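Long-range contacts in VMB-1 (Vibrio alginolyticus, PDB 6JV4), which probably hydrolyses beta-lactams to substituted beta-amino acids, as a zinc-dependent subclass B1 metallo-beta-lactamase: residues L17-V21 with L153-I158; K100-S105 with S119-I123; T104-L110 with E146-V150. One frame throughout, in Å; residues are numbered along the deposited sequence.

Contact 1 of 3, residues L17-V21 with L153-I158; sequences LSDNV and LPNEKI
Val-21 carries the close-packed half of this contact, its methyls CG1 and CG2 straddling Leu-153 CD1 at 3.8 Å each. CG1 goes on to meet Ile-158 CD1 tip to tip at 4.0 Å, while Val-21 CG2 also lies 3.8 Å from Glu-156 CD, the carboxylate carbon. The branch is set by chi1 of -176°, which holds CG1 anti to the backbone N and CG2 beside it. Leu-17 adds a looser touch through CB, 4.3 Å from Ile-158 CD1. Leu-41 of strand 36-45 packs on Leu-17 and Leu-153, and Leu-200 on Leu-17 and Ile-158, extending the apolar cluster.

Both segments are hairpin connections, one from each of the two sheets of the alpha-beta/beta-alpha metallo-beta-lactamase sandwich. In 17-21 a type I turn from Ser-18 to Val-21 closes on a classic bulge, Leu-17 and Ser-18 both facing Val-21; in 153-158, Lys-157 and Ile-158 facing Leu-153 form a G1 bulge.

The polar side is much looser, with no direct hydrogen bond between the segments. A water spans it instead, 2.6 Å from Ser-18 OG and donating to Glu-156 OE2 at 2.6 Å. Chi1 of -61° in Glu-156 places CG 3.6 Å from Ser-18 OG, and the bend at chi2 (82°) turns the carboxylate toward Val-21 CG2 and the water. The Asn-20 and Glu-156 side chains cross at about a right angle, Asn-20 CB 4.0 Å from Glu-156 OE2.

Contact 2 of 3, residues K100-S105 with S119-I123; sequences KTYATS and SSDEI
A beta-alpha-beta unit, strand 100-104, helix 105-113 and strand 121-123, places its two strands side by side and parallel at the edge of the seven-strand sheet. Their axes approach to 4.4 Å at 32°, with Tyr-102, Ala-103 and Thr-104 bridged to Asp-121, Glu-122 and Ile-123. The backbone bonds run Asp-121 N to Thr-101 O, Ala-103 N to Asp-121 O, Ile-123 N to Ala-103 O (2.8 Å) and Ser-105 N to Ile-123 O.

Before the strand 121-123 begins, side chains take over the pairing: Thr-101 N donates to Ser-120 OG (2.9 Å), and Ser-120 N returns a bond to Thr-101 OG1 (2.8 Å). Thr-101 OG1 is also bonded to Asn-95. Chi1 of 67° tucks Ser-120 OG back between its own N and carbonyl carbon, where it can accept from Thr-101 and donate to the anti lone pair of Asp-121 OD1 (2.6 Å).

On the face bearing Tyr-102 and Ile-123, Asp-121 CB sits over the tyrosine ring, 3.7 Å from its centroid and 21° off the normal, a CH-pi contact; Ile-123 CG1 lies at the ring edge. Lys-100 NZ makes only a long salt bridge to Asp-121 OD2, at 3.9 Å.

Asp-121 O also accepts from Ser-119 OG (2.7 Å), from above the carbonyl plane. Its two donors and the hydroxyl relay through Ser-120 imply that the strand entrance is fixed by directional polar bonds rather than by the loose charge pair.

Contact 3 of 3, residues T104-L110 with E146-V150; sequences TSLTNKL and EDNIV
Thr-107 and Asp-147 join the first turn of helix 105-113 to the loop 146-150, beside the zinc site of the metallo-beta-lactamase fold. Two direct polar bonds cross. Thr-107 OG1 donates to Asp-147 OD2 at 2.6 Å, on the anti lone pair, and Asp-147 OD1 is bonded to Thr-145, giving each carboxylate oxygen a hydroxyl partner. Asp-147 chi1 of 63° turns the carboxylate to Thr-107, where OD2 can meet OG1. The second bond is a salt bridge, Lys-109 NZ to Glu-146 OE2 at 2.7 Å, approaching on the syn side but 28° out of the carboxylate plane.

A water supplies another link: it donates to Asp-147 O at 2.6 Å and sits 2.7 Å from Thr-104 OG1, the N-cap oxygen that takes Thr-107 N.

Van der Waals contacts fill in between. Leu-106 CB rests on Asp-147 CB, and leucine methyls pack against carboxylate oxygens: Leu-106 CD2 approaches Glu-146 OE2, while Leu-110 CD1 lies alongside both carboxylates, 3.8 Å from Glu-146 OE1 and from Asp-147 OD1. At the far end, where the loop runs into strand 150-153, an apolar pair forms, Thr-104 CG2 and Ile-149 CG2 meeting tip to tip at 3.6 Å.

Contacts 2 and 3 lie on the same side of the chain's centre, their centres 10 Å apart, and share Thr-104 and Ser-105, where strand 100-104 passes into helix 105-113. Asn-108 joins them further: its ND2 is 3.0 Å from both Ser-119 OG and Glu-122 OE1, probable hydrogen bonds. Contact 3 comes nearer the metals, the Asp-147 side chain lying about 4 Å from that of the zinc ligand His-82 and about 8 Å from a zinc ion. The side chain of Thr-104 is about 13 Å from a bound zinc ion. Contact 1 stands apart, its centre about 23 Å from that of contact 2 and 24 Å from that of contact 3, away from the zinc site.

Contact 1 of 3, residues L17-V21 with L153-I158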
ATOM      1  N   LEU A  17       7.412  -0.149 -13.502  1.00 15.45           N
ATOM      2  CA  LEU A  17       7.882  -1.467 -12.984  1.00 16.80           C
ATOM      3  C   LEU A  17       7.618  -2.489 -14.099  1.00 19.07           C
ATOM      4  O   LEU A  17       8.407  -3.415 -14.250  1.00 20.35           O
ATOM      5  CB  LEU A  17       7.183  -1.880 -11.671  1.00 15.83           C
ATOM      6  CG  LEU A  17       7.354  -0.931 -10.483  1.00 14.65           C
ATOM      7  CD1 LEU A  17       6.707  -1.512  -9.226  1.00 14.46           C
ATOM      8  CD2 LEU A  17       8.810  -0.637 -10.205  1.00 15.43           C
ATOM      9  N   SER A  18       6.552  -2.306 -14.854  1.00 20.55           N
ATOM     10  CA  SER A  18       6.232  -3.166 -16.022  1.00 20.40           C
ATOM     11  C   SER A  18       5.277  -2.398 -16.908  1.00 21.08           C
ATOM     12  O   SER A  18       4.865  -1.309 -16.529  1.00 22.39           O
ATOM     13  CB  SER A  18       5.672  -4.499 -15.563  1.00 22.91           C
ATOM     14  OG  SER A  18       4.339  -4.338 -15.058  1.00 25.71           O
ATOM     15  N   ASP A  19       4.912  -2.923 -18.085  1.00 20.48           N
ATOM     16  CA  ASP A  19       3.995  -2.211 -19.000  1.00 21.69           C
ATOM     17  C   ASP A  19       2.697  -1.841 -18.308  1.00 18.92           C
ATOM     18  O   ASP A  19       2.104  -0.841 -18.677  1.00 20.89           O
ATOM     19  CB  ASP A  19       3.654  -3.082 -20.217  1.00 28.37           C
ATOM     20  CG  ASP A  19       4.788  -3.103 -21.215  1.00 30.46           C
ATOM     21  OD1 ASP A  19       5.606  -2.151 -21.206  1.00 31.27           O
ATOM     22  OD2 ASP A  19       4.880  -4.092 -21.942  1.00 36.46           O
ATOM     23  N   ASN A  20       2.258  -2.648 -17.344  1.00 16.95           N
ATOM     24  CA  ASN A  20       0.925  -2.450 -16.726  1.00 16.12           C
ATOM     25  C   ASN A  20       1.057  -1.905 -15.285  1.00 13.79           C
ATOM     26  O   ASN A  20       0.024  -1.788 -14.649  1.00 13.78           O
ATOM     27  CB  ASN A  20       0.127  -3.746 -16.768  1.00 17.51           C
ATOM     28  CG  ASN A  20      -0.155  -4.153 -18.199  1.00 23.09           C
ATOM     29  OD1 ASN A  20      -0.646  -3.345 -18.974  1.00 23.62           O
ATOM     30  ND2 ASN A  20       0.195  -5.378 -18.559  1.00 25.37           N
ATOM     31  N   VAL A  21       2.271  -1.737 -14.753  1.00 12.81           N
ATOM     32  CA  VAL A  21       2.439  -1.423 -13.306  1.00 11.63           C
ATOM     33  C   VAL A  21       3.403  -0.244 -13.179  1.00 11.12           C
ATOM     34  O   VAL A  21       4.592  -0.409 -13.534  1.00 13.07           O
ATOM     35  CB  VAL A  21       2.908  -2.655 -12.504  1.00 11.54           C
ATOM     36  CG1 VAL A  21       2.976  -2.368 -11.010  1.00 11.44           C
ATOM     37  CG2 VAL A  21       1.975  -3.853 -12.705  1.00 12.13           C
ATOM     38  N   LEU A 153       0.043  -9.050  -7.438  1.00  8.20           N
ATOM     39  CA  LEU A 153      -0.183  -8.879  -8.887  1.00  9.06           C
ATOM     40  C   LEU A 153       0.364 -10.152  -9.529  1.00  9.86           C
ATOM     41  O   LEU A 153       1.564 -10.267  -9.733  1.00 10.49           O
ATOM     42  CB  LEU A 153       0.547  -7.631  -9.372  1.00  9.90           C
ATOM     43  CG  LEU A 153       0.225  -6.337  -8.635  1.00 10.19           C
ATOM     44  CD1 LEU A 153       0.934  -5.137  -9.285  1.00 11.44           C
ATOM     45  CD2 LEU A 153      -1.244  -6.099  -8.526  1.00 10.43           C
ATOM     46  N   PRO A 154      -0.493 -11.176  -9.737  1.00 10.48           N
ATOM     47  CA  PRO A 154      -0.021 -12.493 -10.125  1.00 11.97           C
ATOM     48  C   PRO A 154       0.677 -12.490 -11.490  1.00 12.21           C
ATOM     49  O   PRO A 154       1.576 -13.330 -11.689  1.00 14.17           O
ATOM     50  CB  PRO A 154      -1.328 -13.331 -10.119  1.00 12.06           C
ATOM     51  CG  PRO A 154      -2.444 -12.342 -10.302  1.00 12.30           C
ATOM     52  CD  PRO A 154      -1.940 -11.180  -9.452  1.00 11.87           C
ATOM     53  N   ASN A 155       0.269 -11.628 -12.422  1.00 12.12           N
ATOM     54  CA  ASN A 155       0.884 -11.653 -13.781  1.00 14.12           C
ATOM     55  C   ASN A 155       2.356 -11.259 -13.707  1.00 15.84           C
ATOM     56  O   ASN A 155       3.158 -11.847 -14.467  1.00 18.52           O
ATOM     57  CB  ASN A 155       0.090 -10.816 -14.780  1.00 14.63           C
ATOM     58  CG  ASN A 155      -1.322 -11.336 -14.892  1.00 17.53           C
ATOM     59  OD1 ASN A 155      -1.503 -12.532 -15.083  1.00 20.67           O
ATOM     60  ND2 ASN A 155      -2.317 -10.490 -14.747  1.00 21.74           N
ATOM     61  N   GLU A 156       2.728 -10.284 -12.871  1.00 12.00           N
ATOM     62  CA  GLU A 156       4.107  -9.751 -12.790  1.00 12.18           C
ATOM     63  C   GLU A 156       4.887 -10.282 -11.573  1.00 11.04           C
ATOM     64  O   GLU A 156       6.099  -9.961 -11.456  1.00 12.07           O
ATOM     65  CB  GLU A 156       4.010  -8.237 -12.639  1.00 12.14           C
ATOM     66  CG  GLU A 156       3.333  -7.554 -13.797  1.00 12.83           C
ATOM     67  CD  GLU A 156       1.823  -7.507 -13.882  1.00 14.50           C
ATOM     68  OE1 GLU A 156       1.131  -7.934 -12.928  1.00 15.09           O
ATOM     69  OE2 GLU A 156       1.337  -7.093 -14.956  1.00 15.01           O
ATOM     70  N   LYS A 157       4.236 -11.004 -10.691  1.00 10.03           N
ATOM     71  CA  LYS A 157       4.790 -11.530  -9.419  1.00 10.37           C
ATOM     72  C   LYS A 157       5.297 -10.329  -8.605  1.00 10.17           C
ATOM     73  O   LYS A 157       6.363 -10.405  -7.959  1.00 10.87           O
ATOM     74  CB  LYS A 157       5.902 -12.551  -9.663  1.00 11.46           C
ATOM     75  CG  LYS A 157       5.566 -13.679 -10.645  1.00 12.03           C
ATOM     76  CD  LYS A 157       4.389 -14.468 -10.166  1.00 13.18           C
ATOM     77  CE  LYS A 157       3.997 -15.611 -11.089  1.00 14.82           C
ATOM     78  NZ  LYS A 157       3.447 -15.086 -12.355  1.00 14.91           N
ATOM     79  N   ILE A 158       4.491  -9.275  -8.578  1.00  9.60           N
ATOM     80  CA  ILE A 158       4.782  -8.090  -7.731  1.00  9.06           C
ATOM     81  C   ILE A 158       3.912  -8.184  -6.498  1.00  8.44           C
ATOM     82  O   ILE A 158       2.666  -8.249  -6.634  1.00  8.92           O
ATOM     83  CB  ILE A 158       4.574  -6.788  -8.484  1.00  9.05           C
ATOM     84  CG1 ILE A 158       5.572  -6.668  -9.633  1.00  9.71           C
ATOM     85  CG2 ILE A 158       4.638  -5.602  -7.505  1.00  8.97           C
ATOM     86  CD1 ILE A 158       5.280  -5.557 -10.585  1.00 11.23           C
TER
HETATM   87  O   HOH W   1       2.946  -5.873 -16.626  1.00 17.26           O

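Contact 2 of 3, residues K100-S105 with S119-I123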
ATOM      1  N   LYS A 100     -14.332   4.687  -7.327  1.00 14.67           N
ATOM      2  CA  LYS A 100     -14.662   3.725  -6.251  1.00 15.40           C
ATOM      3  C   LYS A 100     -13.411   3.545  -5.377  1.00 12.22           C
ATOM      4  O   LYS A 100     -12.306   3.487  -5.926  1.00 13.02           O
ATOM      5  CB  LYS A 100     -15.076   2.346  -6.763  1.00 19.99           C
ATOM      6  CG  LYS A 100     -16.309   2.322  -7.662  1.00 25.82           C
ATOM      7  CD  LYS A 100     -16.941   0.944  -7.789  1.00 32.50           C
ATOM      8  CE  LYS A 100     -18.321   1.013  -8.429  1.00 41.01           C
ATOM      9  NZ  LYS A 100     -19.327   0.331  -7.584  1.00 48.52           N
ATOM     10  N   THR A 101     -13.612   3.580  -4.081  1.00 11.23           N
ATOM     11  CA  THR A 101     -12.548   3.327  -3.090  1.00 10.69           C
ATOM     12  C   THR A 101     -12.870   2.049  -2.361  1.00 10.62           C
ATOM     13  O   THR A 101     -13.998   1.862  -1.886  1.00 10.89           O
ATOM     14  CB  THR A 101     -12.348   4.523  -2.164  1.00 10.94           C
ATOM     15  OG1 THR A 101     -13.596   4.863  -1.550  1.00 11.59           O
ATOM     16  CG2 THR A 101     -11.779   5.724  -2.880  1.00 12.65           C
ATOM     17  N   TYR A 102     -11.857   1.215  -2.182  1.00 10.10           N
ATOM     18  CA  TYR A 102     -12.027  -0.072  -1.498  1.00  9.33           C
ATOM     19  C   TYR A 102     -11.159  -0.107  -0.252  1.00  9.12           C
ATOM     20  O   TYR A 102     -10.021   0.336  -0.314  1.00 10.07           O
ATOM     21  CB  TYR A 102     -11.568  -1.217  -2.386  1.00 10.71           C
ATOM     22  CG  TYR A 102     -12.532  -1.546  -3.497  1.00 11.38           C
ATOM     23  CD1 TYR A 102     -13.481  -2.544  -3.333  1.00 13.71           C
ATOM     24  CD2 TYR A 102     -12.556  -0.794  -4.640  1.00 14.24           C
ATOM     25  CE1 TYR A 102     -14.401  -2.823  -4.335  1.00 15.60           C
ATOM     26  CE2 TYR A 102     -13.463  -1.062  -5.656  1.00 16.88           C
ATOM     27  CZ  TYR A 102     -14.368  -2.096  -5.504  1.00 16.79           C
ATOM     28  OH  TYR A 102     -15.223  -2.349  -6.527  1.00 21.37           O
ATOM     29  N   ALA A 103     -11.733  -0.573   0.843  1.00  8.56           N
ATOM     30  CA  ALA A 103     -11.011  -0.756   2.116  1.00  8.82           C
ATOM     31  C   ALA A 103     -11.647  -1.930   2.816  1.00  9.33           C
ATOM     32  O   ALA A 103     -12.873  -2.143   2.633  1.00  9.49           O
ATOM     33  CB  ALA A 103     -11.042   0.491   2.971  1.00  9.12           C
ATOM     34  N   THR A 104     -10.894  -2.620   3.659  1.00  7.64           N
ATOM     35  CA  THR A 104     -11.499  -3.685   4.459  1.00  7.72           C
ATOM     36  C   THR A 104     -12.396  -3.083   5.542  1.00  7.80           C
ATOM     37  O   THR A 104     -12.301  -1.881   5.889  1.00  8.03           O
ATOM     38  CB  THR A 104     -10.494  -4.636   5.109  1.00  8.10           C
ATOM     39  OG1 THR A 104      -9.879  -3.911   6.180  1.00  8.77           O
ATOM     40  CG2 THR A 104      -9.456  -5.175   4.151  1.00  8.13           C
ATOM     41  N   SER A 105     -13.244  -3.950   6.086  1.00  8.65           N
ATOM     42  CA  SER A 105     -14.096  -3.640   7.261  1.00  8.88           C
ATOM     43  C   SER A 105     -13.242  -3.133   8.421  1.00  9.31           C
ATOM     44  O   SER A 105     -13.713  -2.260   9.194  1.00 10.42           O
ATOM     45  CB  SER A 105     -14.930  -4.856   7.650  1.00  9.27           C
ATOM     46  OG  SER A 105     -14.132  -5.992   7.940  1.00 10.29           O
ATOM     47  N   SER A 119     -14.348   4.261   2.914  1.00 12.22           N
ATOM     48  CA  SER A 119     -14.344   3.872   1.484  1.00 11.66           C
ATOM     49  C   SER A 119     -15.784   3.753   0.987  1.00 12.33           C
ATOM     50  O   SER A 119     -16.730   3.520   1.794  1.00 13.32           O
ATOM     51  CB  SER A 119     -13.578   2.581   1.301  1.00 10.59           C
ATOM     52  OG  SER A 119     -14.322   1.470   1.780  1.00 10.76           O
ATOM     53  N   SER A 120     -15.945   3.835  -0.323  1.00 12.18           N
ATOM     54  CA  SER A 120     -17.276   3.639  -0.959  1.00 12.97           C
ATOM     55  C   SER A 120     -17.656   2.155  -0.916  1.00 13.50           C
ATOM     56  O   SER A 120     -18.843   1.808  -0.882  1.00 13.79           O
ATOM     57  CB  SER A 120     -17.275   4.212  -2.343  1.00 13.44           C
ATOM     58  OG  SER A 120     -16.422   3.511  -3.248  1.00 13.49           O
ATOM     59  N   ASP A 121     -16.674   1.268  -1.050  1.00 12.37           N
ATOM     60  CA  ASP A 121     -16.857  -0.174  -1.225  1.00 13.63           C
ATOM     61  C   ASP A 121     -16.043  -0.903  -0.147  1.00 12.60           C
ATOM     62  O   ASP A 121     -14.889  -0.511   0.064  1.00 12.21           O
ATOM     63  CB  ASP A 121     -16.426  -0.587  -2.630  1.00 13.86           C
ATOM     64  CG  ASP A 121     -17.415  -0.032  -3.653  1.00 17.93           C
ATOM     65  OD1 ASP A 121     -17.366   1.151  -3.929  1.00 16.70           O
ATOM     66  OD2 ASP A 121     -18.307  -0.776  -4.012  1.00 19.13           O
ATOM     67  N   GLU A 122     -16.687  -1.821   0.579  1.00 11.71           N
ATOM     68  CA  GLU A 122     -16.023  -2.475   1.733  1.00 12.86           C
ATOM     69  C   GLU A 122     -15.623  -3.890   1.358  1.00 13.93           C
ATOM     70  O   GLU A 122     -16.471  -4.673   0.817  1.00 15.52           O
ATOM     71  CB  GLU A 122     -16.925  -2.451   2.961  1.00 14.05           C
ATOM     72  CG  GLU A 122     -16.234  -2.943   4.211  1.00 15.38           C
ATOM     73  CD  GLU A 122     -16.927  -2.445   5.484  1.00 17.50           C
ATOM     74  OE1 GLU A 122     -16.610  -1.347   5.975  1.00 15.89           O
ATOM     75  OE2 GLU A 122     -17.818  -3.168   5.949  1.00 16.77           O
ATOM     76  N   ILE A 123     -14.386  -4.247   1.645  1.00 10.98           N
ATOM     77  CA  ILE A 123     -13.930  -5.640   1.471  1.00 10.58           C
ATOM     78  C   ILE A 123     -14.286  -6.398   2.740  1.00 11.58           C
ATOM     79  O   ILE A 123     -13.816  -5.999   3.824  1.00 11.58           O
ATOM     80  CB  ILE A 123     -12.434  -5.655   1.169  1.00 10.06           C
ATOM     81  CG1 ILE A 123     -12.157  -4.944  -0.139  1.00 10.75           C
ATOM     82  CG2 ILE A 123     -11.855  -7.056   1.241  1.00 10.88           C
ATOM     83  CD1 ILE A 123     -10.663  -4.650  -0.360  1.00 11.35           C
TER
HETATM   84  O   HOH W   2     -16.283  -1.391   9.159  1.00 18.75           O

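Contact 3 of 3, residues T104-L110 with E146-V150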
ATOM      1  N   THR A 104     -10.894  -2.620   3.659  1.00  7.64           N
ATOM      2  CA  THR A 104     -11.499  -3.685   4.459  1.00  7.72           C
ATOM      3  C   THR A 104     -12.396  -3.083   5.542  1.00  7.80           C
ATOM      4  O   THR A 104     -12.301  -1.881   5.889  1.00  8.03           O
ATOM      5  CB  THR A 104     -10.494  -4.636   5.109  1.00  8.10           C
ATOM      6  OG1 THR A 104      -9.879  -3.911   6.180  1.00  8.77           O
ATOM      7  CG2 THR A 104      -9.456  -5.175   4.151  1.00  8.13           C
ATOM      8  N   SER A 105     -13.244  -3.950   6.086  1.00  8.65           N
ATOM      9  CA  SER A 105     -14.096  -3.640   7.261  1.00  8.88           C
ATOM     10  C   SER A 105     -13.242  -3.133   8.421  1.00  9.31           C
ATOM     11  O   SER A 105     -13.713  -2.260   9.194  1.00 10.42           O
ATOM     12  CB  SER A 105     -14.930  -4.856   7.650  1.00  9.27           C
ATOM     13  OG  SER A 105     -14.132  -5.992   7.940  1.00 10.29           O
ATOM     14  N   LEU A 106     -12.070  -3.702   8.628  1.00  8.94           N
ATOM     15  CA  LEU A 106     -11.180  -3.238   9.707  1.00  9.74           C
ATOM     16  C   LEU A 106     -10.633  -1.852   9.370  1.00  9.17           C
ATOM     17  O   LEU A 106     -10.534  -0.994  10.302  1.00  9.65           O
ATOM     18  CB  LEU A 106     -10.015  -4.209   9.923  1.00 10.96           C
ATOM     19  CG  LEU A 106     -10.312  -5.572  10.536  1.00 12.66           C
ATOM     20  CD1 LEU A 106      -9.040  -6.410  10.598  1.00 13.12           C
ATOM     21  CD2 LEU A 106     -10.933  -5.387  11.933  1.00 13.64           C
ATOM     22  N   THR A 107     -10.210  -1.608   8.141  1.00  8.85           N
ATOM     23  CA  THR A 107      -9.705  -0.270   7.795  1.00  8.78           C
ATOM     24  C   THR A 107     -10.838   0.757   8.055  1.00  9.28           C
ATOM     25  O   THR A 107     -10.585   1.855   8.610  1.00 10.37           O
ATOM     26  CB  THR A 107      -9.148  -0.232   6.371  1.00  8.35           C
ATOM     27  OG1 THR A 107      -8.022  -1.109   6.316  1.00  8.60           O
ATOM     28  CG2 THR A 107      -8.804   1.177   5.961  1.00  8.45           C
ATOM     29  N   ASN A 108     -12.056   0.465   7.591  1.00 10.16           N
ATOM     30  CA  ASN A 108     -13.166   1.439   7.702  1.00 10.48           C
ATOM     31  C   ASN A 108     -13.526   1.643   9.176  1.00 11.62           C
ATOM     32  O   ASN A 108     -13.795   2.799   9.566  1.00 12.54           O
ATOM     33  CB  ASN A 108     -14.372   1.029   6.867  1.00 11.10           C
ATOM     34  CG  ASN A 108     -14.150   1.337   5.399  1.00 10.82           C
ATOM     35  OD1 ASN A 108     -13.457   2.302   5.026  1.00 11.00           O
ATOM     36  ND2 ASN A 108     -14.752   0.502   4.552  1.00 10.60           N
ATOM     37  N   LYS A 109     -13.425   0.599  10.004  1.00 12.20           N
ATOM     38  CA  LYS A 109     -13.574   0.742  11.478  1.00 11.58           C
ATOM     39  C   LYS A 109     -12.612   1.831  11.962  1.00 11.49           C
ATOM     40  O   LYS A 109     -13.046   2.718  12.769  1.00 12.79           O
ATOM     41  CB  LYS A 109     -13.343  -0.568  12.218  1.00 12.87           C
ATOM     42  CG  LYS A 109     -13.320  -0.413  13.742  1.00 13.35           C
ATOM     43  CD  LYS A 109     -13.048  -1.671  14.460  1.00 14.68           C
ATOM     44  CE  LYS A 109     -11.596  -2.117  14.414  1.00 16.36           C
ATOM     45  NZ  LYS A 109     -11.406  -3.385  15.158  1.00 17.45           N
ATOM     46  N   LEU A 110     -11.353   1.743  11.561  1.00 11.16           N
ATOM     47  CA  LEU A 110     -10.299   2.645  12.092  1.00 11.04           C
ATOM     48  C   LEU A 110     -10.400   4.031  11.460  1.00 12.42           C
ATOM     49  O   LEU A 110     -10.178   5.023  12.197  1.00 12.20           O
ATOM     50  CB  LEU A 110      -8.938   1.987  11.920  1.00 11.50           C
ATOM     51  CG  LEU A 110      -8.803   0.713  12.745  1.00 11.90           C
ATOM     52  CD1 LEU A 110      -7.499  -0.010  12.479  1.00 11.92           C
ATOM     53  CD2 LEU A 110      -8.919   1.029  14.218  1.00 11.71           C
ATOM     54  N   GLU A 146      -3.453  -2.889  12.769  1.00  8.10           N
ATOM     55  CA  GLU A 146      -4.420  -3.991  12.914  1.00  8.73           C
ATOM     56  C   GLU A 146      -4.931  -4.385  11.528  1.00  8.75           C
ATOM     57  O   GLU A 146      -5.234  -5.588  11.324  1.00 10.00           O
ATOM     58  CB  GLU A 146      -5.563  -3.446  13.780  1.00 11.34           C
ATOM     59  CG  GLU A 146      -6.726  -4.356  13.940  1.00 14.50           C
ATOM     60  CD  GLU A 146      -7.908  -3.738  14.709  1.00 18.84           C
ATOM     61  OE1 GLU A 146      -7.799  -2.587  15.224  1.00 22.60           O
ATOM     62  OE2 GLU A 146      -8.895  -4.453  14.876  1.00 20.56           O
ATOM     63  N   ASP A 147      -5.143  -3.375  10.655  1.00  7.83           N
ATOM     64  CA  ASP A 147      -5.915  -3.511   9.398  1.00  7.52           C
ATOM     65  C   ASP A 147      -5.056  -3.761   8.157  1.00  7.32           C
ATOM     66  O   ASP A 147      -5.643  -3.984   7.088  1.00  8.81           O
ATOM     67  CB  ASP A 147      -6.790  -2.280   9.167  1.00  7.94           C
ATOM     68  CG  ASP A 147      -5.972  -1.014   8.996  1.00  8.33           C
ATOM     69  OD1 ASP A 147      -5.000  -0.863   9.738  1.00  8.21           O
ATOM     70  OD2 ASP A 147      -6.332  -0.220   8.132  1.00  8.97           O
ATOM     71  N   ASN A 148      -3.741  -3.734   8.246  1.00  6.69           N
ATOM     72  CA  ASN A 148      -2.874  -3.678   7.049  1.00  6.42           C
ATOM     73  C   ASN A 148      -3.168  -4.868   6.107  1.00  6.11           C
ATOM     74  O   ASN A 148      -3.270  -6.029   6.599  1.00  7.20           O
ATOM     75  CB  ASN A 148      -1.385  -3.547   7.407  1.00  6.25           C
ATOM     76  CG  ASN A 148      -0.827  -4.547   8.396  1.00  6.41           C
ATOM     77  OD1 ASN A 148      -1.364  -5.698   8.558  1.00  8.05           O
ATOM     78  ND2 ASN A 148       0.198  -4.130   9.082  1.00  4.59           N
ATOM     79  N   ILE A 149      -3.302  -4.601   4.811  1.00  5.87           N
ATOM     80  CA  ILE A 149      -3.411  -5.650   3.763  1.00  5.91           C
ATOM     81  C   ILE A 149      -2.240  -5.554   2.809  1.00  6.26           C
ATOM     82  O   ILE A 149      -1.589  -4.506   2.685  1.00  7.26           O
ATOM     83  CB  ILE A 149      -4.753  -5.495   3.000  1.00  6.43           C
ATOM     84  CG1 ILE A 149      -4.966  -4.095   2.467  1.00  6.67           C
ATOM     85  CG2 ILE A 149      -5.911  -5.921   3.896  1.00  6.15           C
ATOM     86  CD1 ILE A 149      -6.090  -3.972   1.444  1.00  7.40           C
ATOM     87  N   VAL A 150      -2.004  -6.647   2.078  1.00  6.63           N
ATOM     88  CA  VAL A 150      -1.048  -6.635   0.963  1.00  6.31           C
ATOM     89  C   VAL A 150      -1.837  -6.891  -0.322  1.00  6.84           C
ATOM     90  O   VAL A 150      -2.973  -7.402  -0.269  1.00  7.25           O
ATOM     91  CB  VAL A 150       0.077  -7.661   1.183  1.00  6.02           C
ATOM     92  CG1 VAL A 150       0.849  -7.365   2.467  1.00  6.28           C
ATOM     93  CG2 VAL A 150      -0.439  -9.095   1.133  1.00  6.30           C
TER
HETATM   94  O   HOH W   3      -7.880  -5.383   7.206  1.00 11.32           O
HETATM   95  O   HOH W   4      -9.231  -1.850  17.331  1.00 33.92           O